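Local coordinates for protein phycocyanobilin lyase subunit alpha (Nostoc sp. PCC 7120, PDB 5N3U) that probably serves, paired with its beta subunit as a lyase, in attaching the phycocyanobilin chromophore to the alpha chain of phycocyanin, at residues L208-G219 / K234-A243; Y223-A231 / Q264-L275. All coordinates share one frame; numbering follows the deposited sequence.

Contact 1: L208-G219 / K234-A243; sequences LNLRRVALGDLG and KAENSFKLIA
Arg212 runs straight out, extended from CG to NE, while Glu236 folds back at its second torsion (chi2 70°), and the two charged ends meet side-on. NE of Arg212 bonds OE1 of Glu236 at 3.0 Å and NH2 bonds OE2, one nitrogen to each oxygen. Both bonds are nearly straight and lie in the guanidinium plane, yet they reach the carboxylate from above its plane, since the two groups are tilted 47° apart. On the way, the methylenes of Arg212 pass over Phe239: CG stands 4.0 Å from the ring centroid in a CH-pi contact. NH1 of the same arginine forms a salt bridge with Asp72 of one copy of the beta subunit, whose Tyr74 meets the Phe239 ring edge-to-face, so both residues also build a subunit interface.

Next to it in the chain, Arg211 bends at its third torsion and gives NE to the backbone O of Lys234 at 2.8 Å; NH2 adds a weak bond to the same oxygen, and NH1 holds Gly205 O. Leu208 lies over a face of this guanidinium with its CA.

Further along, Leu215 fills the middle: CD1 touches Ala235 CB at 3.6 Å and Phe239 CB at 3.7 Å, and CD2 rests on Ala243 CB. Past it the backbones close in, with Gly219 CA 3.4 Å from Ala243 O in a CA-H...O contact. The segment axes, 8.0 Å apart and 22° from parallel, are consistent with the side-by-side packing of every second helix within one layer of a HEAT-type alpha-solenoid.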
loop_
_atom_site.group_PDB
_atom_site.type_symbol
_atom_site.label_atom_id
_atom_site.label_comp_id
_atom_site.label_asym_id
_atom_site.label_seq_id
_atom_site.Cartn_x
_atom_site.Cartn_y
_atom_site.Cartn_z
ATOM N N LEU A 208 0.060 -18.038 -10.732
ATOM C CA LEU A 208 0.302 -16.606 -10.700
ATOM C C LEU A 208 1.701 -16.143 -10.391
ATOM O O LEU A 208 2.249 -15.373 -11.137
ATOM C CB LEU A 208 -0.689 -15.889 -9.784
ATOM C CG LEU A 208 -0.557 -14.366 -9.673
ATOM C CD1 LEU A 208 -0.688 -13.683 -11.015
ATOM C CD2 LEU A 208 -1.515 -13.748 -8.680
ATOM N N ASN A 209 2.296 -16.625 -9.300
ATOM C CA ASN A 209 3.668 -16.250 -8.940
ATOM C C ASN A 209 4.656 -16.564 -10.026
ATOM O O ASN A 209 5.631 -15.898 -10.188
ATOM C CB ASN A 209 4.213 -17.049 -7.762
ATOM C CG ASN A 209 3.273 -17.124 -6.623
ATOM O OD1 ASN A 209 3.111 -16.167 -5.892
ATOM N ND2 ASN A 209 2.655 -18.266 -6.450
ATOM N N LEU A 210 4.386 -17.616 -10.745
ATOM C CA LEU A 210 5.266 -18.100 -11.792
ATOM C C LEU A 210 5.109 -17.165 -12.979
ATOM O O LEU A 210 6.058 -16.810 -13.598
ATOM C CB LEU A 210 4.924 -19.520 -12.196
ATOM C CG LEU A 210 5.984 -20.516 -11.760
ATOM C CD1 LEU A 210 5.680 -21.931 -12.178
ATOM C CD2 LEU A 210 7.314 -20.084 -12.306
ATOM N N ARG A 211 3.879 -16.787 -13.277
ATOM C CA ARG A 211 3.623 -15.777 -14.310
ATOM C C ARG A 211 4.400 -14.489 -14.036
ATOM O O ARG A 211 5.051 -13.900 -14.929
ATOM C CB ARG A 211 2.113 -15.547 -14.415
ATOM C CG ARG A 211 1.332 -16.765 -14.811
ATOM C CD ARG A 211 -0.024 -16.521 -15.473
ATOM N NE ARG A 211 -0.993 -16.009 -14.536
ATOM C CZ ARG A 211 -1.793 -16.698 -13.732
ATOM N NH1 ARG A 211 -1.859 -18.006 -13.749
ATOM N NH2 ARG A 211 -2.572 -16.024 -12.894
ATOM N N ARG A 212 4.477 -14.079 -12.775
ATOM C CA ARG A 212 5.188 -12.870 -12.436
ATOM C C ARG A 212 6.641 -13.000 -12.675
ATOM O O ARG A 212 7.302 -12.114 -13.199
ATOM C CB ARG A 212 4.919 -12.421 -10.970
ATOM C CG ARG A 212 3.462 -12.108 -10.668
ATOM C CD ARG A 212 3.380 -11.891 -9.161
ATOM N NE ARG A 212 2.110 -11.372 -8.719
ATOM C CZ ARG A 212 1.649 -11.474 -7.462
ATOM N NH1 ARG A 212 2.314 -12.149 -6.542
ATOM N NH2 ARG A 212 0.527 -10.915 -7.133
ATOM N N VAL A 213 7.178 -14.117 -12.281
ATOM C CA VAL A 213 8.581 -14.416 -12.530
ATOM C C VAL A 213 8.866 -14.458 -14.055
ATOM O O VAL A 213 9.846 -13.863 -14.514
ATOM C CB VAL A 213 8.962 -15.768 -11.883
ATOM C CG1 VAL A 213 10.251 -16.292 -12.486
ATOM C CG2 VAL A 213 9.095 -15.546 -10.365
ATOM N N ALA A 214 7.998 -15.101 -14.806
ATOM C CA ALA A 214 8.210 -15.193 -16.255
ATOM C C ALA A 214 8.213 -13.774 -16.899
ATOM O O ALA A 214 9.035 -13.466 -17.762
ATOM C CB ALA A 214 7.146 -16.063 -16.840
ATOM N N LEU A 215 7.310 -12.903 -16.416
ATOM C CA LEU A 215 7.316 -11.531 -16.845
ATOM C C LEU A 215 8.605 -10.836 -16.595
ATOM O O LEU A 215 9.164 -10.176 -17.507
ATOM C CB LEU A 215 6.129 -10.752 -16.259
ATOM C CG LEU A 215 4.842 -11.147 -16.864
ATOM C CD1 LEU A 215 3.594 -10.721 -16.057
ATOM C CD2 LEU A 215 4.792 -10.654 -18.308
ATOM N N GLY A 216 9.128 -10.901 -15.377
ATOM C CA GLY A 216 10.379 -10.296 -15.108
ATOM C C GLY A 216 11.517 -10.833 -15.966
ATOM O O GLY A 216 12.402 -10.112 -16.429
ATOM N N ASP A 217 11.496 -12.136 -16.200
ATOM C CA ASP A 217 12.537 -12.795 -17.011
ATOM C C ASP A 217 12.451 -12.342 -18.495
ATOM O O ASP A 217 13.461 -12.043 -19.112
ATOM C CB ASP A 217 12.387 -14.355 -16.934
ATOM C CG ASP A 217 12.743 -14.942 -15.577
ATOM O OD1 ASP A 217 13.320 -14.220 -14.700
ATOM O OD2 ASP A 217 12.425 -16.131 -15.354
ATOM N N LEU A 218 11.244 -12.278 -19.018
ATOM C CA LEU A 218 11.050 -11.846 -20.401
ATOM C C LEU A 218 11.473 -10.435 -20.605
ATOM O O LEU A 218 12.147 -10.112 -21.604
ATOM C CB LEU A 218 9.625 -12.025 -20.841
ATOM C CG LEU A 218 9.272 -13.471 -21.058
ATOM C CD1 LEU A 218 7.783 -13.696 -20.999
ATOM C CD2 LEU A 218 9.861 -13.918 -22.376
ATOM N N GLY A 219 11.189 -9.587 -19.614
ATOM C CA GLY A 219 11.800 -8.252 -19.591
ATOM C C GLY A 219 13.295 -8.186 -19.560
ATOM O O GLY A 219 13.906 -7.504 -20.373
ATOM N N LYS A 234 -2.303 -13.077 -17.484
ATOM C CA LYS A 234 -3.090 -12.913 -16.276
ATOM C C LYS A 234 -2.145 -12.525 -15.170
ATOM O O LYS A 234 -1.760 -13.335 -14.380
ATOM C CB LYS A 234 -3.865 -14.184 -15.886
ATOM C CG LYS A 234 -4.982 -14.648 -16.848
ATOM C CD LYS A 234 -5.856 -13.513 -17.394
ATOM C CE LYS A 234 -5.244 -12.960 -18.703
ATOM N NZ LYS A 234 -5.574 -11.581 -19.192
ATOM N N ALA A 235 -1.773 -11.259 -15.126
ATOM C CA ALA A 235 -0.970 -10.725 -14.011
ATOM C C ALA A 235 -1.178 -9.251 -13.901
ATOM O O ALA A 235 -1.770 -8.648 -14.797
ATOM C CB ALA A 235 0.491 -10.968 -14.286
ATOM N N GLU A 236 -0.617 -8.651 -12.878
ATOM C CA GLU A 236 -0.848 -7.231 -12.663
ATOM C C GLU A 236 -0.119 -6.413 -13.734
ATOM O O GLU A 236 0.958 -6.778 -14.179
ATOM C CB GLU A 236 -0.300 -6.805 -11.299
ATOM C CG GLU A 236 -0.897 -7.511 -10.097
ATOM C CD GLU A 236 -0.510 -9.026 -9.926
ATOM O OE1 GLU A 236 0.465 -9.562 -10.508
ATOM O OE2 GLU A 236 -1.230 -9.707 -9.186
ATOM N N ASN A 237 -0.654 -5.248 -14.091
ATOM C CA ASN A 237 -0.013 -4.382 -15.083
ATOM C C ASN A 237 1.344 -3.974 -14.780
ATOM O O ASN A 237 2.157 -3.827 -15.667
ATOM C CB ASN A 237 -0.893 -3.146 -15.303
ATOM C CG ASN A 237 -2.181 -3.496 -15.988
ATOM O OD1 ASN A 237 -2.302 -4.538 -16.596
ATOM N ND2 ASN A 237 -3.136 -2.617 -15.904
ATOM N N SER A 238 1.639 -3.734 -13.498
ATOM C CA SER A 238 2.969 -3.437 -13.137
ATOM C C SER A 238 4.013 -4.386 -13.658
ATOM O O SER A 238 5.083 -3.969 -14.075
ATOM C CB SER A 238 3.094 -3.341 -11.610
ATOM O OG SER A 238 2.582 -2.088 -11.221
ATOM N N PHE A 239 3.769 -5.667 -13.528
ATOM C CA PHE A 239 4.722 -6.653 -14.064
ATOM C C PHE A 239 4.708 -6.644 -15.609
ATOM O O PHE A 239 5.742 -6.804 -16.245
ATOM C CB PHE A 239 4.335 -8.025 -13.608
ATOM C CG PHE A 239 4.562 -8.221 -12.166
ATOM C CD1 PHE A 239 5.861 -8.440 -11.700
ATOM C CD2 PHE A 239 3.488 -8.135 -11.262
ATOM C CE1 PHE A 239 6.093 -8.601 -10.285
ATOM C CE2 PHE A 239 3.700 -8.289 -9.874
ATOM C CZ PHE A 239 5.005 -8.489 -9.396
ATOM N N LYS A 240 3.534 -6.495 -16.184
ATOM C CA LYS A 240 3.478 -6.376 -17.651
ATOM C C LYS A 240 4.296 -5.236 -18.165
ATOM O O LYS A 240 5.044 -5.372 -19.149
ATOM C CB LYS A 240 2.061 -6.281 -18.143
ATOM C CG LYS A 240 1.239 -7.494 -17.815
ATOM C CD LYS A 240 -0.095 -7.323 -18.485
ATOM C CE LYS A 240 -1.083 -8.268 -17.998
ATOM N NZ LYS A 240 -2.218 -8.401 -18.958
ATOM N N LEU A 241 4.217 -4.080 -17.500
ATOM C CA LEU A 241 4.952 -2.933 -17.964
ATOM C C LEU A 241 6.409 -3.077 -17.818
ATOM O O LEU A 241 7.206 -2.550 -18.667
ATOM C CB LEU A 241 4.465 -1.645 -17.211
ATOM C CG LEU A 241 3.072 -1.174 -17.581
ATOM C CD1 LEU A 241 2.603 -0.213 -16.497
ATOM C CD2 LEU A 241 3.207 -0.463 -18.948
ATOM N N ILE A 242 6.832 -3.749 -16.755
ATOM C CA ILE A 242 8.289 -3.977 -16.609
ATOM C C ILE A 242 8.808 -4.908 -17.701
ATOM O O ILE A 242 9.876 -4.698 -18.212
ATOM C CB ILE A 242 8.638 -4.623 -15.235
ATOM C CG1 ILE A 242 8.380 -3.656 -14.128
ATOM C CG2 ILE A 242 10.102 -5.054 -15.182
ATOM C CD1 ILE A 242 9.255 -2.439 -14.244
ATOM N N ALA A 243 8.036 -5.925 -18.020
ATOM C CA ALA A 243 8.426 -6.846 -19.097
ATOM C C ALA A 243 8.502 -6.117 -20.427
ATOM O O ALA A 243 9.541 -6.140 -21.103
ATOM C CB ALA A 243 7.437 -7.957 -19.132
#

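Contact 2: Y223-A231 / Q264-L275; sequences YLAAAEAIA and QAIRVMNLMDSL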
loop_
_atom_site.group_PDB
_atom_site.type_symbol
_atom_site.label_atom_id
_atom_site.label_comp_id
_atom_site.label_asym_id
_atom_site.label_seq_id
_atom_site.Cartn_x
_atom_site.Cartn_y
_atom_site.Cartn_z
ATOM N N TYR A 223 12.873 -10.424 -24.949
ATOM C CA TYR A 223 12.391 -11.321 -26.014
ATOM C C TYR A 223 11.160 -10.781 -26.714
ATOM O O TYR A 223 10.022 -10.981 -26.264
ATOM C CB TYR A 223 12.076 -12.711 -25.435
ATOM C CG TYR A 223 11.642 -13.806 -26.422
ATOM C CD1 TYR A 223 12.422 -14.144 -27.544
ATOM C CD2 TYR A 223 10.487 -14.550 -26.184
ATOM C CE1 TYR A 223 12.020 -15.159 -28.430
ATOM C CE2 TYR A 223 10.110 -15.589 -27.017
ATOM C CZ TYR A 223 10.867 -15.863 -28.152
ATOM O OH TYR A 223 10.428 -16.862 -28.960
ATOM N N LEU A 224 11.399 -10.155 -27.862
ATOM C CA LEU A 224 10.347 -9.404 -28.603
ATOM C C LEU A 224 9.088 -10.162 -28.951
ATOM O O LEU A 224 7.990 -9.665 -28.761
ATOM C CB LEU A 224 10.920 -8.787 -29.872
ATOM C CG LEU A 224 10.002 -7.860 -30.686
ATOM C CD1 LEU A 224 9.711 -6.580 -29.891
ATOM C CD2 LEU A 224 10.692 -7.488 -31.994
ATOM N N ALA A 225 9.230 -11.382 -29.445
ATOM C CA ALA A 225 8.104 -12.182 -29.772
ATOM C C ALA A 225 7.149 -12.435 -28.699
ATOM O O ALA A 225 6.030 -12.847 -28.959
ATOM C CB ALA A 225 8.582 -13.547 -30.414
ATOM N N ALA A 226 7.512 -12.219 -27.433
ATOM C CA ALA A 226 6.537 -12.413 -26.356
ATOM C C ALA A 226 5.604 -11.208 -26.099
ATOM O O ALA A 226 4.768 -11.248 -25.192
ATOM C CB ALA A 226 7.295 -12.730 -25.060
ATOM N N ALA A 227 5.768 -10.124 -26.832
ATOM C CA ALA A 227 5.000 -8.857 -26.503
ATOM C C ALA A 227 3.492 -9.016 -26.292
ATOM O O ALA A 227 2.966 -8.613 -25.258
ATOM C CB ALA A 227 5.286 -7.830 -27.538
ATOM N N GLU A 228 2.769 -9.637 -27.231
ATOM C CA GLU A 228 1.316 -9.759 -27.050
ATOM C C GLU A 228 0.954 -10.769 -26.006
ATOM O O GLU A 228 -0.060 -10.620 -25.307
ATOM C CB GLU A 228 0.565 -10.071 -28.401
ATOM C CG GLU A 228 0.676 -8.907 -29.380
ATOM C CD GLU A 228 2.071 -8.757 -30.003
ATOM O OE1 GLU A 228 2.852 -9.749 -30.086
ATOM O OE2 GLU A 228 2.445 -7.647 -30.449
ATOM N N ALA A 229 1.764 -11.820 -25.848
ATOM C CA ALA A 229 1.517 -12.715 -24.785
ATOM C C ALA A 229 1.710 -11.964 -23.425
ATOM O O ALA A 229 0.997 -12.216 -22.502
ATOM C CB ALA A 229 2.448 -13.903 -24.831
ATOM N N ILE A 230 2.684 -11.080 -23.339
ATOM C CA ILE A 230 2.898 -10.329 -22.067
ATOM C C ILE A 230 1.662 -9.474 -21.800
ATOM O O ILE A 230 1.045 -9.537 -20.729
ATOM C CB ILE A 230 4.144 -9.463 -22.195
ATOM C CG1 ILE A 230 5.350 -10.384 -22.094
ATOM C CG2 ILE A 230 4.191 -8.313 -21.144
ATOM C CD1 ILE A 230 6.600 -9.741 -22.643
ATOM N N ALA A 231 1.254 -8.737 -22.813
ATOM C CA ALA A 231 0.132 -7.791 -22.664
ATOM C C ALA A 231 -1.161 -8.469 -22.323
ATOM O O ALA A 231 -1.978 -7.912 -21.586
ATOM C CB ALA A 231 0.042 -6.855 -23.879
ATOM N N GLN A 264 8.935 -1.820 -34.462
ATOM C CA GLN A 264 8.899 -2.783 -33.349
ATOM C C GLN A 264 8.807 -2.058 -31.956
ATOM O O GLN A 264 8.075 -2.450 -31.117
ATOM C CB GLN A 264 10.162 -3.660 -33.395
ATOM C CG GLN A 264 10.297 -4.524 -34.655
ATOM C CD GLN A 264 9.257 -5.619 -34.726
ATOM O OE1 GLN A 264 8.181 -5.554 -34.114
ATOM N NE2 GLN A 264 9.584 -6.675 -35.472
ATOM N N ALA A 265 9.578 -1.009 -31.767
ATOM C CA ALA A 265 9.483 -0.191 -30.585
ATOM C C ALA A 265 8.089 0.415 -30.443
ATOM O O ALA A 265 7.478 0.343 -29.387
ATOM C CB ALA A 265 10.510 0.886 -30.654
ATOM N N ILE A 266 7.548 0.971 -31.528
ATOM C CA ILE A 266 6.223 1.514 -31.492
ATOM C C ILE A 266 5.238 0.481 -31.121
ATOM O O ILE A 266 4.318 0.741 -30.341
ATOM C CB ILE A 266 5.804 2.111 -32.877
ATOM C CG1 ILE A 266 6.574 3.399 -33.094
ATOM C CG2 ILE A 266 4.341 2.456 -32.944
ATOM C CD1 ILE A 266 6.743 3.807 -34.568
ATOM N N ARG A 267 5.359 -0.685 -31.710
ATOM C CA ARG A 267 4.447 -1.782 -31.389
ATOM C C ARG A 267 4.422 -2.082 -29.853
ATOM O O ARG A 267 3.362 -2.301 -29.266
ATOM C CB ARG A 267 4.954 -3.032 -32.109
ATOM C CG ARG A 267 4.293 -4.353 -31.749
ATOM C CD ARG A 267 5.277 -5.429 -32.221
ATOM N NE ARG A 267 4.878 -6.785 -31.882
ATOM C CZ ARG A 267 5.687 -7.837 -32.042
ATOM N NH1 ARG A 267 6.916 -7.685 -32.539
ATOM N NH2 ARG A 267 5.286 -9.031 -31.651
ATOM N N VAL A 268 5.593 -2.137 -29.280
ATOM C CA VAL A 268 5.727 -2.384 -27.824
ATOM C C VAL A 268 5.105 -1.179 -27.015
ATOM O O VAL A 268 4.360 -1.416 -26.101
ATOM C CB VAL A 268 7.203 -2.571 -27.483
ATOM C CG1 VAL A 268 7.441 -2.603 -25.964
ATOM C CG2 VAL A 268 7.737 -3.856 -28.141
ATOM N N MET A 269 5.385 0.065 -27.427
ATOM C CA MET A 269 4.842 1.260 -26.739
ATOM C C MET A 269 3.361 1.303 -26.783
ATOM O O MET A 269 2.724 1.648 -25.799
ATOM C CB MET A 269 5.452 2.532 -27.274
ATOM C CG MET A 269 6.838 2.687 -26.838
ATOM S SD MET A 269 7.792 4.174 -27.088
ATOM C CE MET A 269 8.083 4.060 -28.867
ATOM N N ASN A 270 2.778 0.879 -27.896
ATOM C CA ASN A 270 1.355 0.848 -28.028
ATOM C C ASN A 270 0.735 -0.143 -27.084
ATOM O O ASN A 270 -0.403 0.046 -26.561
ATOM C CB ASN A 270 0.919 0.513 -29.481
ATOM C CG ASN A 270 1.254 1.650 -30.496
ATOM O OD1 ASN A 270 1.390 2.797 -30.145
ATOM N ND2 ASN A 270 1.352 1.303 -31.769
ATOM N N LEU A 271 1.436 -1.259 -26.865
ATOM C CA LEU A 271 0.917 -2.220 -25.890
ATOM C C LEU A 271 1.043 -1.601 -24.432
ATOM O O LEU A 271 0.164 -1.771 -23.634
ATOM C CB LEU A 271 1.680 -3.523 -25.960
ATOM C CG LEU A 271 1.467 -4.294 -27.258
ATOM C CD1 LEU A 271 2.546 -5.372 -27.393
ATOM C CD2 LEU A 271 0.061 -4.863 -27.285
ATOM N N MET A 272 2.124 -0.922 -24.197
ATOM C CA MET A 272 2.375 -0.357 -22.853
ATOM C C MET A 272 1.286 0.666 -22.548
ATOM O O MET A 272 0.601 0.579 -21.512
ATOM C CB MET A 272 3.757 0.278 -22.776
ATOM C CG MET A 272 4.912 -0.733 -22.848
ATOM S SD MET A 272 6.520 -0.051 -22.889
ATOM C CE MET A 272 6.665 0.444 -21.175
ATOM N N ASP A 273 1.017 1.527 -23.551
ATOM C CA ASP A 273 -0.088 2.524 -23.475
ATOM C C ASP A 273 -1.391 1.901 -23.054
ATOM O O ASP A 273 -2.140 2.525 -22.279
ATOM C CB ASP A 273 -0.282 3.356 -24.759
ATOM C CG ASP A 273 0.883 4.309 -25.048
ATOM O OD1 ASP A 273 1.988 4.310 -24.428
ATOM O OD2 ASP A 273 0.705 5.183 -25.936
ATOM N N SER A 274 -1.711 0.694 -23.519
ATOM C CA SER A 274 -2.990 0.112 -23.197
ATOM C C SER A 274 -3.077 -0.475 -21.778
ATOM O O SER A 274 -4.105 -0.875 -21.382
ATOM C CB SER A 274 -3.321 -1.006 -24.209
ATOM O OG SER A 274 -2.431 -2.120 -24.105
ATOM N N LEU A 275 -1.986 -0.578 -21.050
ATOM C CA LEU A 275 -1.972 -1.174 -19.699
ATOM C C LEU A 275 -1.923 -0.083 -18.605
ATOM O O LEU A 275 -1.513 -0.337 -17.455
ATOM C CB LEU A 275 -0.730 -2.016 -19.620
ATOM C CG LEU A 275 -0.699 -3.153 -20.622
ATOM C CD1 LEU A 275 0.608 -3.902 -20.583
ATOM C CD2 LEU A 275 -1.850 -4.093 -20.315
#
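Near-parallel packing of neighbouring helices in an alpha-solenoid describes this contact, which sets helix 227-232 beside helix 263-273 near the C-terminal end of the chain. The segment axes run 10.3 Å apart and only 5° from parallel. Its polar grip is Arg267 on Glu228. The arginine reaches out extended from CG to NE, and its NE and NH2 each take one carboxylate oxygen: NE to OE2 of Glu228 at 3.0 Å, NH2 to OE1. Both oxygens use their syn lone pairs, and carboxylate and guanidinium lie within 4° of one plane, a flat two-pronged salt bridge. The remaining nitrogen, NH1, is bonded to OE1 of Gln264 at 2.9 Å, one turn earlier on the same helix. Bonds at both ends of the guanidinium thus fix its rotation, while Ala227 CB sits over one of its faces.

Leu224, with CG anti to the backbone N (chi1 -174°), pushes its branches at the other helix: CD2 meets the amide carbon CD of Gln264 at 3.6 Å, CD1 touches CG2 of Val268 at 3.8 Å, and CG lies beside Arg267 NH1. One turn further along the helix from Arg267, Leu271 straddles two alanines, CD1 against Ala227 CB at 3.7 Å and CD2 against Ala231 CB at 3.9 Å. A methionine in place of Arg267 would probably leave the Glu228 carboxylate without its charged mate and the Gln264 amide free to turn.

Helix 237-250 lies against both partners through Leu244, which touches Ile230 and Met272, while Ile230 also leans on Leu215 of helix 208-221. Beyond Met272, Asp273 carries the helix to a beta subunit, forming a salt bridge with Arg193 of that chain.

How the contacts relate
Both contacts pair nearly parallel helices, and their segments alternate in sequence, helix 227-232 of contact 2 lying between the two helices of contact 1 along the chain. Both are partly buried; contact 1 is nearer the chain's centre and the tighter, with five of twelve touching residues buried against two of nine, its backbones meeting at a glycine and an alanine, whereas contact 2 is spaced by leucines over alanines. Each has a side-on arginine-glutamate pair, tilted in contact 1 and flat in contact 2. The arginine of the first also reaches a beta subunit; that of the second is steadied by a glutamine on its own helix. Lys240 joins them, its NZ probably hydrogen-bonded to Ala231 O.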